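Local coordinates for protein chintase (Rhizomucor miehei, PDB 5YUQ) that probably hydrolyses the beta-1,4-glycosidic bonds of chitin, as a family 18 glycoside hydrolase whose active site forms a tunnel, at residues 3-8 / 22-27; 17-22 / 54-59. All coordinates share one frame; numbering follows the deposited sequence.

Contact 1 of 2, residues 3-8 / 22-27; sequences KLSAYV and LDHIVY
Two neighbouring parallel strands of the family 18 TIM barrel pair here, with Ala6 set between His24 and Val26. Ala6 N donates to His24 O (2.8 Å), and Ala6 O accepts from Val26 N in a nearly straight bond (172° at the hydrogen). Val8 N then bonds Val26 O. At the start of the pair Asp23 and Leu4 grip each other twice. Asp23 N donates to Leu4 O, and Asp23 OD2 takes Leu4 N on its anti lone pair (3.0 Å).

Ser5, Tyr7, His24 and Val26 share one face of the sheet. His24 CG lies anti to the backbone N (chi1 -178°), which brings ND1 to Ser5 OG at 2.9 Å, in the plane of the imidazole. NE2 of the same ring bonds Ser61, so both ring nitrogens are engaged. Val26 CB sits over a face of the Tyr7 ring, 3.9 Å from its centroid, a CH-pi contact. Tyr7 OH bonds Asn103.

On the other face Val8 CG2 packs on Ile25 CG2 (3.7 Å), and Ala6 CB meets Leu22 CD2. Strand 346-350 pairs with the far edge of 4-9, and strand 59-65 flanks 24-32.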
ATOM      1  N   LYS A   3     -11.705   8.938  -7.088  1.00 17.78           N
ATOM      2  CA  LYS A   3     -10.966   9.950  -6.338  1.00 17.46           C
ATOM      3  C   LYS A   3     -10.423   9.423  -5.015  1.00 15.66           C
ATOM      4  O   LYS A   3      -9.295   9.730  -4.639  1.00 16.38           O
ATOM      5  CB  LYS A   3     -11.837  11.191  -6.106  1.00 19.64           C
ATOM      6  CG  LYS A   3     -12.133  11.984  -7.390  1.00 19.99           C
ATOM      7  CD  LYS A   3     -10.855  12.594  -7.945  1.00 26.68           C
ATOM      8  CE  LYS A   3     -11.103  13.436  -9.195  1.00 42.74           C
ATOM      9  NZ  LYS A   3     -10.966  12.646 -10.451  1.00 47.15           N
ATOM     10  N   LEU A   4     -11.243   8.663  -4.331  1.00 16.68           N
ATOM     11  CA  LEU A   4     -10.852   8.101  -3.035  1.00 14.76           C
ATOM     12  C   LEU A   4     -11.156   6.629  -3.001  1.00 18.36           C
ATOM     13  O   LEU A   4     -12.282   6.266  -3.031  1.00 17.12           O
ATOM     14  CB  LEU A   4     -11.577   8.902  -1.910  1.00 14.17           C
ATOM     15  CG  LEU A   4     -10.984   8.702  -0.540  1.00 15.79           C
ATOM     16  CD1 LEU A   4     -11.734   9.602   0.450  1.00 17.82           C
ATOM     17  CD2 LEU A   4     -11.224   7.324  -0.182  1.00 22.08           C
ATOM     18  N   SER A   5     -10.118   5.769  -2.967  1.00 12.31           N
ATOM     19  CA  SER A   5     -10.281   4.323  -2.941  1.00 13.57           C
ATOM     20  C   SER A   5      -9.838   3.804  -1.597  1.00 14.15           C
ATOM     21  O   SER A   5      -8.825   4.233  -1.063  1.00 16.40           O
ATOM     22  CB  SER A   5      -9.429   3.679  -4.019  1.00 12.91           C
ATOM     23  OG  SER A   5      -9.824   4.147  -5.301  1.00 13.24           O
ATOM     24  N   ALA A   6     -10.606   2.874  -1.049  1.00 11.70           N
ATOM     25  CA  ALA A   6     -10.306   2.344   0.268  1.00 10.89           C
ATOM     26  C   ALA A   6     -10.084   0.850   0.178  1.00 12.55           C
ATOM     27  O   ALA A   6     -10.960   0.119  -0.288  1.00 14.11           O
ATOM     28  CB  ALA A   6     -11.463   2.637   1.211  1.00 14.10           C
ATOM     29  N   TYR A   7      -8.923   0.389   0.637  1.00 13.18           N
ATOM     30  CA  TYR A   7      -8.709  -1.043   0.786  1.00 11.91           C
ATOM     31  C   TYR A   7      -9.445  -1.554   2.011  1.00 12.40           C
ATOM     32  O   TYR A   7      -9.421  -0.929   3.070  1.00 14.11           O
ATOM     33  CB  TYR A   7      -7.222  -1.361   0.922  1.00 10.78           C
ATOM     34  CG  TYR A   7      -6.499  -1.372  -0.400  1.00  9.73           C
ATOM     35  CD1 TYR A   7      -5.932  -0.212  -0.903  1.00 12.55           C
ATOM     36  CD2 TYR A   7      -6.392  -2.537  -1.151  1.00 10.34           C
ATOM     37  CE1 TYR A   7      -5.268  -0.210  -2.122  1.00 11.31           C
ATOM     38  CE2 TYR A   7      -5.703  -2.551  -2.372  1.00 12.50           C
ATOM     39  CZ  TYR A   7      -5.163  -1.380  -2.852  1.00 12.54           C
ATOM     40  OH  TYR A   7      -4.503  -1.382  -4.059  1.00 14.38           O
ATOM     41  N   VAL A   8     -10.115  -2.689   1.848  1.00 13.57           N
ATOM     42  CA  VAL A   8     -10.628  -3.441   2.982  1.00 12.25           C
ATOM     43  C   VAL A   8     -10.005  -4.816   2.875  1.00 15.47           C
ATOM     44  O   VAL A   8      -9.670  -5.266   1.774  1.00 14.77           O
ATOM     45  CB  VAL A   8     -12.158  -3.541   2.965  1.00 12.32           C
ATOM     46  CG1 VAL A   8     -12.768  -2.152   3.076  1.00 14.66           C
ATOM     47  CG2 VAL A   8     -12.656  -4.259   1.709  1.00 14.51           C
ATOM     48  N   LEU A  22     -16.407   7.588   0.400  1.00 15.58           N
ATOM     49  CA  LEU A  22     -15.455   6.954  -0.517  1.00 14.48           C
ATOM     50  C   LEU A  22     -16.105   6.669  -1.852  1.00 17.19           C
ATOM     51  O   LEU A  22     -17.332   6.667  -1.961  1.00 16.87           O
ATOM     52  CB  LEU A  22     -14.891   5.665   0.098  1.00 17.35           C
ATOM     53  CG  LEU A  22     -15.886   4.590   0.556  1.00 16.06           C
ATOM     54  CD1 LEU A  22     -16.281   3.657  -0.579  1.00 17.09           C
ATOM     55  CD2 LEU A  22     -15.304   3.799   1.704  1.00 18.16           C
ATOM     56  N   ASP A  23     -15.281   6.411  -2.861  1.00 16.27           N
ATOM     57  CA  ASP A  23     -15.781   6.183  -4.212  1.00 18.45           C
ATOM     58  C   ASP A  23     -15.588   4.754  -4.685  1.00 17.03           C
ATOM     59  O   ASP A  23     -16.295   4.285  -5.573  1.00 22.75           O
ATOM     60  CB  ASP A  23     -15.058   7.112  -5.185  1.00 20.72           C
ATOM     61  CG  ASP A  23     -15.195   8.559  -4.801  1.00 24.50           C
ATOM     62  OD1 ASP A  23     -16.334   9.067  -4.853  1.00 21.81           O
ATOM     63  OD2 ASP A  23     -14.174   9.194  -4.464  1.00 22.37           O
ATOM     64  N   HIS A  24     -14.617   4.067  -4.104  1.00 14.56           N
ATOM     65  CA  HIS A  24     -14.144   2.816  -4.658  1.00 12.68           C
ATOM     66  C   HIS A  24     -13.662   1.938  -3.516  1.00 14.66           C
ATOM     67  O   HIS A  24     -12.880   2.384  -2.683  1.00 15.03           O
ATOM     68  CB  HIS A  24     -12.990   3.143  -5.624  1.00 13.49           C
ATOM     69  CG  HIS A  24     -12.405   1.964  -6.332  1.00 12.63           C
ATOM     70  ND1 HIS A  24     -11.093   1.947  -6.757  1.00 14.12           N
ATOM     71  CD2 HIS A  24     -12.949   0.794  -6.744  1.00 14.46           C
ATOM     72  CE1 HIS A  24     -10.848   0.807  -7.381  1.00 16.44           C
ATOM     73  NE2 HIS A  24     -11.956   0.091  -7.392  1.00 15.87           N
ATOM     74  N   ILE A  25     -14.152   0.703  -3.452  1.00 14.59           N
ATOM     75  CA  ILE A  25     -13.652  -0.250  -2.463  1.00 13.74           C
ATOM     76  C   ILE A  25     -12.709  -1.198  -3.179  1.00 14.14           C
ATOM     77  O   ILE A  25     -13.020  -1.660  -4.279  1.00 13.94           O
ATOM     78  CB  ILE A  25     -14.786  -1.074  -1.825  1.00 14.72           C
ATOM     79  CG1 ILE A  25     -15.673  -0.186  -0.948  1.00 17.40           C
ATOM     80  CG2 ILE A  25     -14.220  -2.210  -0.971  1.00 18.00           C
ATOM     81  CD1 ILE A  25     -14.997   0.349   0.297  1.00 17.19           C
ATOM     82  N   VAL A  26     -11.547  -1.452  -2.590  1.00 12.53           N
ATOM     83  CA  VAL A  26     -10.596  -2.407  -3.152  1.00 12.01           C
ATOM     84  C   VAL A  26     -10.453  -3.545  -2.160  1.00 13.62           C
ATOM     85  O   VAL A  26      -9.990  -3.350  -1.043  1.00 13.68           O
ATOM     86  CB  VAL A  26      -9.233  -1.758  -3.436  1.00 15.65           C
ATOM     87  CG1 VAL A  26      -8.394  -2.669  -4.316  1.00 14.51           C
ATOM     88  CG2 VAL A  26      -9.434  -0.425  -4.140  1.00 15.55           C
ATOM     89  N   TYR A  27     -10.887  -4.729  -2.567  1.00 13.30           N
ATOM     90  CA  TYR A  27     -11.014  -5.856  -1.652  1.00 12.07           C
ATOM     91  C   TYR A  27      -9.756  -6.724  -1.714  1.00 13.02           C
ATOM     92  O   TYR A  27      -9.449  -7.309  -2.746  1.00 13.53           O
ATOM     93  CB  TYR A  27     -12.256  -6.676  -2.011  1.00 13.51           C
ATOM     94  CG  TYR A  27     -12.636  -7.705  -0.977  1.00 10.84           C
ATOM     95  CD1 TYR A  27     -11.931  -8.897  -0.860  1.00 13.65           C
ATOM     96  CD2 TYR A  27     -13.713  -7.493  -0.136  1.00 13.37           C
ATOM     97  CE1 TYR A  27     -12.274  -9.839   0.092  1.00 12.94           C
ATOM     98  CE2 TYR A  27     -14.071  -8.430   0.814  1.00 14.14           C
ATOM     99  CZ  TYR A  27     -13.353  -9.601   0.915  1.00 18.34           C
ATOM    100  OH  TYR A  27     -13.708 -10.523   1.873  1.00 16.20           O
TER

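Contact 2 of 2, residues 17-22 / 54-59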
ATOM      1  N   ILE A  17     -18.938   0.216   6.851  1.00 21.18           N
ATOM      2  CA  ILE A  17     -18.225   0.909   5.785  1.00 20.70           C
ATOM      3  C   ILE A  17     -18.892   2.252   5.496  1.00 22.50           C
ATOM      4  O   ILE A  17     -20.093   2.312   5.225  1.00 23.11           O
ATOM      5  CB  ILE A  17     -18.177   0.045   4.509  1.00 22.74           C
ATOM      6  CG1 ILE A  17     -17.374  -1.240   4.769  1.00 19.83           C
ATOM      7  CG2 ILE A  17     -17.572   0.821   3.350  1.00 19.46           C
ATOM      8  CD1 ILE A  17     -17.327  -2.185   3.577  1.00 21.72           C
ATOM      9  N   ALA A  18     -18.117   3.331   5.577  1.00 19.43           N
ATOM     10  CA  ALA A  18     -18.662   4.676   5.387  1.00 21.45           C
ATOM     11  C   ALA A  18     -18.786   4.989   3.904  1.00 22.27           C
ATOM     12  O   ALA A  18     -18.019   5.780   3.357  1.00 18.91           O
ATOM     13  CB  ALA A  18     -17.789   5.712   6.081  1.00 22.47           C
ATOM     14  N   TRP A  19     -19.770   4.368   3.265  1.00 19.85           N
ATOM     15  CA  TRP A  19     -19.931   4.450   1.818  1.00 18.38           C
ATOM     16  C   TRP A  19     -19.957   5.877   1.279  1.00 17.01           C
ATOM     17  O   TRP A  19     -19.446   6.139   0.195  1.00 17.57           O
ATOM     18  CB  TRP A  19     -21.209   3.727   1.400  1.00 18.59           C
ATOM     19  CG  TRP A  19     -21.203   2.268   1.715  1.00 18.59           C
ATOM     20  CD1 TRP A  19     -21.904   1.635   2.698  1.00 21.04           C
ATOM     21  CD2 TRP A  19     -20.452   1.256   1.039  1.00 20.78           C
ATOM     22  NE1 TRP A  19     -21.640   0.286   2.669  1.00 22.84           N
ATOM     23  CE2 TRP A  19     -20.751   0.029   1.659  1.00 19.34           C
ATOM     24  CE3 TRP A  19     -19.561   1.269  -0.039  1.00 17.25           C
ATOM     25  CZ2 TRP A  19     -20.184  -1.175   1.241  1.00 18.71           C
ATOM     26  CZ3 TRP A  19     -19.008   0.075  -0.456  1.00 22.86           C
ATOM     27  CH2 TRP A  19     -19.318  -1.129   0.184  1.00 20.91           C
ATOM     28  N   ASP A  20     -20.545   6.803   2.029  1.00 20.17           N
ATOM     29  CA  ASP A  20     -20.688   8.168   1.523  1.00 20.93           C
ATOM     30  C   ASP A  20     -19.373   8.943   1.550  1.00 18.89           C
ATOM     31  O   ASP A  20     -19.281  10.041   1.009  1.00 22.31           O
ATOM     32  CB  ASP A  20     -21.794   8.917   2.275  1.00 22.22           C
ATOM     33  CG  ASP A  20     -23.172   8.376   1.959  1.00 42.59           C
ATOM     34  OD1 ASP A  20     -23.473   8.194   0.758  1.00 44.03           O
ATOM     35  OD2 ASP A  20     -23.948   8.116   2.903  1.00 50.57           O
ATOM     36  N   LYS A  21     -18.353   8.351   2.162  1.00 18.02           N
ATOM     37  CA  LYS A  21     -17.053   9.003   2.279  1.00 16.99           C
ATOM     38  C   LYS A  21     -15.983   8.410   1.356  1.00 16.69           C
ATOM     39  O   LYS A  21     -14.794   8.714   1.491  1.00 19.67           O
ATOM     40  CB  LYS A  21     -16.586   8.979   3.741  1.00 17.00           C
ATOM     41  CG  LYS A  21     -17.524   9.736   4.692  1.00 19.74           C
ATOM     42  CD  LYS A  21     -17.124   9.528   6.149  1.00 19.93           C
ATOM     43  CE  LYS A  21     -18.058  10.259   7.120  1.00 25.26           C
ATOM     44  NZ  LYS A  21     -17.914  11.731   7.018  1.00 27.56           N
ATOM     45  N   LEU A  22     -16.407   7.588   0.400  1.00 15.58           N
ATOM     46  CA  LEU A  22     -15.455   6.954  -0.517  1.00 14.48           C
ATOM     47  C   LEU A  22     -16.105   6.669  -1.852  1.00 17.19           C
ATOM     48  O   LEU A  22     -17.332   6.667  -1.961  1.00 16.87           O
ATOM     49  CB  LEU A  22     -14.891   5.665   0.098  1.00 17.35           C
ATOM     50  CG  LEU A  22     -15.886   4.590   0.556  1.00 16.06           C
ATOM     51  CD1 LEU A  22     -16.281   3.657  -0.579  1.00 17.09           C
ATOM     52  CD2 LEU A  22     -15.304   3.799   1.704  1.00 18.16           C
ATOM     53  N   HIS A  54     -22.774  -2.157  -4.533  1.00 16.50           N
ATOM     54  CA  HIS A  54     -23.616  -1.911  -5.689  1.00 14.67           C
ATOM     55  C   HIS A  54     -24.971  -1.328  -5.302  1.00 17.01           C
ATOM     56  O   HIS A  54     -25.498  -0.479  -6.011  1.00 21.02           O
ATOM     57  CB  HIS A  54     -23.730  -3.177  -6.540  1.00 15.61           C
ATOM     58  CG  HIS A  54     -22.462  -3.488  -7.283  1.00 14.28           C
ATOM     59  ND1 HIS A  54     -22.269  -4.669  -7.966  1.00 15.59           N
ATOM     60  CD2 HIS A  54     -21.337  -2.763  -7.446  1.00 19.49           C
ATOM     61  CE1 HIS A  54     -21.065  -4.654  -8.521  1.00 18.49           C
ATOM     62  NE2 HIS A  54     -20.483  -3.508  -8.226  1.00 14.80           N
ATOM     63  N   SER A  55     -25.507  -1.752  -4.163  1.00 19.46           N
ATOM     64  CA  SER A  55     -26.746  -1.167  -3.651  1.00 20.62           C
ATOM     65  C   SER A  55     -26.575   0.324  -3.358  1.00 26.10           C
ATOM     66  O   SER A  55     -27.539   1.090  -3.396  1.00 27.42           O
ATOM     67  CB  SER A  55     -27.200  -1.893  -2.381  1.00 20.05           C
ATOM     68  OG  SER A  55     -27.670  -3.201  -2.672  1.00 23.75           O
ATOM     69  N   ARG A  56     -25.339   0.702  -3.029  1.00 23.91           N
ATOM     70  CA  ARG A  56     -24.962   2.051  -2.709  1.00 20.80           C
ATOM     71  C   ARG A  56     -24.328   2.826  -3.875  1.00 27.14           C
ATOM     72  O   ARG A  56     -23.867   3.900  -3.710  1.00 30.94           O
ATOM     73  CB  ARG A  56     -24.103   2.106  -1.422  1.00 28.02           C
ATOM     74  CG  ARG A  56     -24.492   1.059  -0.372  1.00 32.49           C
ATOM     75  CD  ARG A  56     -25.095   1.512   0.985  1.00 35.00           C
ATOM     76  NE  ARG A  56     -25.059   2.929   1.001  1.00 40.96           N
ATOM     77  CZ  ARG A  56     -24.945   3.712   2.056  1.00 45.04           C
ATOM     78  NH1 ARG A  56     -24.896   3.230   3.266  1.00 45.33           N
ATOM     79  NH2 ARG A  56     -24.884   4.995   1.875  1.00 49.37           N
ATOM     80  N   GLY A  57     -24.358   2.218  -5.055  1.00 20.39           N
ATOM     81  CA  GLY A  57     -23.860   2.835  -6.273  1.00 21.57           C
ATOM     82  C   GLY A  57     -22.352   3.003  -6.295  1.00 24.90           C
ATOM     83  O   GLY A  57     -21.820   3.876  -6.983  1.00 24.93           O
ATOM     84  N   LYS A  58     -21.658   2.156  -5.545  1.00 18.71           N
ATOM     85  CA  LYS A  58     -20.207   2.265  -5.437  1.00 17.17           C
ATOM     86  C   LYS A  58     -19.481   1.196  -6.235  1.00 16.30           C
ATOM     87  O   LYS A  58     -19.971   0.077  -6.383  1.00 18.80           O
ATOM     88  CB  LYS A  58     -19.800   2.165  -3.972  1.00 16.83           C
ATOM     89  CG  LYS A  58     -20.457   3.212  -3.095  1.00 18.26           C
ATOM     90  CD  LYS A  58     -19.935   4.614  -3.391  1.00 20.17           C
ATOM     91  CE  LYS A  58     -20.741   5.658  -2.617  1.00 21.45           C
ATOM     92  NZ  LYS A  58     -20.089   6.997  -2.598  1.00 18.03           N
ATOM     93  N   SER A  59     -18.299   1.552  -6.738  1.00 17.19           N
ATOM     94  CA  SER A  59     -17.466   0.629  -7.496  1.00 16.76           C
ATOM     95  C   SER A  59     -16.619  -0.234  -6.569  1.00 13.65           C
ATOM     96  O   SER A  59     -16.137   0.234  -5.535  1.00 15.06           O
ATOM     97  CB  SER A  59     -16.530   1.407  -8.423  1.00 19.44           C
ATOM     98  OG  SER A  59     -17.244   2.028  -9.472  1.00 24.96           O
TER
HETATM   99  O   HOH W   1     -20.446   9.895  -1.903  1.00 34.24           O
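Trp19 and Arg56 bring the two backbones closest, at 7.2 Å between CA atoms, where a short 3-10 turn at 19-20 faces the chain leaving helix 43-55. Arg56 lies over one face of the indole. Its CG is 4.0 Å from the centroid of the five-membered ring of Trp19, a CH-pi contact. Farther along, the guanidinium is tilted 45° to the indole, and its NH1 comes to 3.4 Å from Trp19 CD1. Ile17 CG2 packs on the opposite face of the indole, so the ring is held between the two side chains. Arg56 NH2 also reaches Asp20 OD2 at the edge of the guanidinium, in a long salt bridge of 3.4 Å whose hydrogen bond is weak.

Helix 43-55 ends in a Schellman motif with Gly57, at positive phi, as its C-prime residue. Lys58 follows at once, and its side chain runs back to the 17-22 loop. Its CG passes Trp19 CE3 at 3.7 Å. The chain bends at chi2 (-69°) and is extended beyond it, which carries the ammonium to the backbone of the loop. Lys58 NZ donates to Leu22 O at 2.8 Å, nearly in line with the carbonyl, and more weakly to Trp19 O at 3.0 Å. A water accepts from Lys58 NZ and donates to Asp20 O, its oxygen lying 3.1 Å from the latter. Asp20 O also accepts a bond from Arg369. The side chain of Trp19 also touches Glu52 and Ala53 of helix 43-55, and Ile25 on strand 24-32.

Overall arrangement
Contact 1 is buried in the barrel wall, and contact 2 is partly buried farther out, with centres about 9 Å apart. They share Leu22, whose side chain packs in contact 1 and whose carbonyl serves contact 2. The segments alternate along the chain. Residues 17-22 lead into strand 24-32. Residues 54-59 run from the end of helix 43-55 into strand 59-65, which pairs with 24-32. Ile25 N probably bonds Ser59 O at 2.9 Å, and Ile25 CG1 packs on Trp19 CZ3. Regular strand pairing dominates contact 1, with apolar packing and a buried histidine-serine bond. Contact 2 has no strand pairing. It relies on long charged side chains, an indole, backbone carbonyls and a water.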